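Local structure of iron-regulated ABC transporter siderophore-binding protein SirA (Staphylococcus aureus subsp. aureus, 3MWF) at residues K149-K152 / A158-L161. The protein binds the iron siderophore staphyloferrin B and, as the binding protein of an iron-regulated ABC transporter, probably delivers it for uptake. Sequence-based numbering, arbitrary orientation.
Sequences KDAK and AWPL
The methyl group of Ala151 sits squarely over the benzene part of the Trp159 indole: its CB lies 3.6 Å from the centroid of the six-membered ring and 7° off the ring normal, a CH-pi contact over the face. All six ring carbons are nearly equidistant from the methyl, with Trp159 CH2 the closest to Ala151 CB at 3.7 Å. The first torsion of Trp159 (chi1 -168°) swings the ring toward helix 130-155, and chi2 near -106° turns one face onto Ala151. Lys152 N lies over the same face, toward its rim. The lysine side chain bends at chi2, bringing CD alongside Trp159 CB (3.9 Å) and the CD1 corner of the five-membered ring, and carries on to an ammonium group that is hydrogen-bonded to the carbonyl O of Lys156. Near the rim of the opposite face lie Pro160 CB and the backbone N of Leu161, beyond a cis peptide bond between Trp159 and Pro160, and Phe190 meets the ring edge-to-face. The chain thus folds back on the end of helix 130-155 before entering strand 163-168, and none of the touching residues belongs to the siderophore pocket. Between the two segments the attraction is dispersive, with a CH-pi component, and rests on nonpolar contact rather than polar pairing.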
loop_
_atom_site.group_PDB
_atom_site.type_symbol
_atom_site.label_atom_id
_atom_site.label_comp_id
_atom_site.label_asym_id
_atom_site.label_seq_id
_atom_site.Cartn_x
_atom_site.Cartn_y
_atom_site.Cartn_z
ATOM N N LYS A 149 -4.980 -20.454 -8.266
ATOM C CA LYS A 149 -5.191 -21.558 -9.225
ATOM C C LYS A 149 -4.158 -21.570 -10.355
ATOM O O LYS A 149 -3.561 -22.608 -10.639
ATOM C CB LYS A 149 -6.620 -21.539 -9.795
ATOM C CG LYS A 149 -7.722 -21.785 -8.779
ATOM C CD LYS A 149 -9.074 -22.037 -9.502
ATOM C CE LYS A 149 -10.293 -21.545 -8.712
ATOM N NZ LYS A 149 -10.184 -21.752 -7.245
ATOM N N ASP A 150 -3.927 -20.417 -10.981
ATOM C CA ASP A 150 -2.985 -20.293 -12.079
ATOM C C ASP A 150 -1.535 -20.496 -11.628
ATOM O O ASP A 150 -0.710 -21.043 -12.371
ATOM C CB ASP A 150 -3.144 -18.926 -12.760
ATOM C CG ASP A 150 -4.538 -18.717 -13.357
ATOM O OD1 ASP A 150 -5.207 -19.727 -13.689
ATOM O OD2 ASP A 150 -4.971 -17.551 -13.505
ATOM N N ALA A 151 -1.225 -20.056 -10.400
ATOM C CA ALA A 151 0.115 -20.241 -9.852
ATOM C C ALA A 151 0.419 -21.724 -9.567
ATOM O O ALA A 151 1.494 -22.227 -9.927
ATOM C CB ALA A 151 0.293 -19.391 -8.587
ATOM N N LYS A 152 -0.541 -22.400 -8.939
ATOM C CA LYS A 152 -0.468 -23.849 -8.681
ATOM C C LYS A 152 -0.306 -24.625 -10.001
ATOM O O LYS A 152 0.541 -25.518 -10.115
ATOM C CB LYS A 152 -1.713 -24.299 -7.898
ATOM C CG LYS A 152 -1.744 -25.760 -7.382
ATOM C CD LYS A 152 -0.515 -26.134 -6.544
ATOM C CE LYS A 152 -0.605 -27.576 -6.045
ATOM N NZ LYS A 152 0.721 -28.067 -5.585
ATOM N N ALA A 158 6.292 -27.159 -6.759
ATOM C CA ALA A 158 7.059 -26.046 -6.187
ATOM C C ALA A 158 6.169 -24.968 -5.541
ATOM O O ALA A 158 6.684 -24.100 -4.842
ATOM C CB ALA A 158 8.029 -25.427 -7.205
ATOM N N TRP A 159 4.860 -25.012 -5.784
ATOM C CA TRP A 159 3.930 -24.084 -5.121
ATOM C C TRP A 159 3.647 -24.567 -3.693
ATOM O O TRP A 159 3.406 -25.768 -3.480
ATOM C CB TRP A 159 2.624 -23.914 -5.934
ATOM C CG TRP A 159 1.793 -22.754 -5.431
ATOM C CD1 TRP A 159 0.646 -22.821 -4.700
ATOM C CD2 TRP A 159 2.103 -21.355 -5.574
ATOM N NE1 TRP A 159 0.203 -21.546 -4.400
ATOM C CE2 TRP A 159 1.081 -20.636 -4.928
ATOM C CE3 TRP A 159 3.142 -20.650 -6.197
ATOM C CZ2 TRP A 159 1.073 -19.217 -4.860
ATOM C CZ3 TRP A 159 3.141 -19.233 -6.135
ATOM C CH2 TRP A 159 2.105 -18.540 -5.487
ATOM N N PRO A 160 3.662 -23.651 -2.699
ATOM C CA PRO A 160 3.911 -22.185 -2.832
ATOM C C PRO A 160 5.380 -21.767 -2.854
ATOM O O PRO A 160 6.218 -22.347 -2.142
ATOM C CB PRO A 160 3.259 -21.624 -1.567
ATOM C CG PRO A 160 3.524 -22.750 -0.519
ATOM C CD PRO A 160 3.207 -24.006 -1.336
ATOM N N LEU A 161 5.677 -20.736 -3.646
ATOM C CA LEU A 161 6.987 -20.128 -3.695
ATOM C C LEU A 161 7.137 -19.229 -2.471
ATOM O O LEU A 161 6.160 -18.654 -1.997
ATOM C CB LEU A 161 7.139 -19.255 -4.949
ATOM C CG LEU A 161 6.988 -19.974 -6.291
ATOM C CD1 LEU A 161 7.262 -18.969 -7.408
ATOM C CD2 LEU A 161 7.922 -21.179 -6.345
#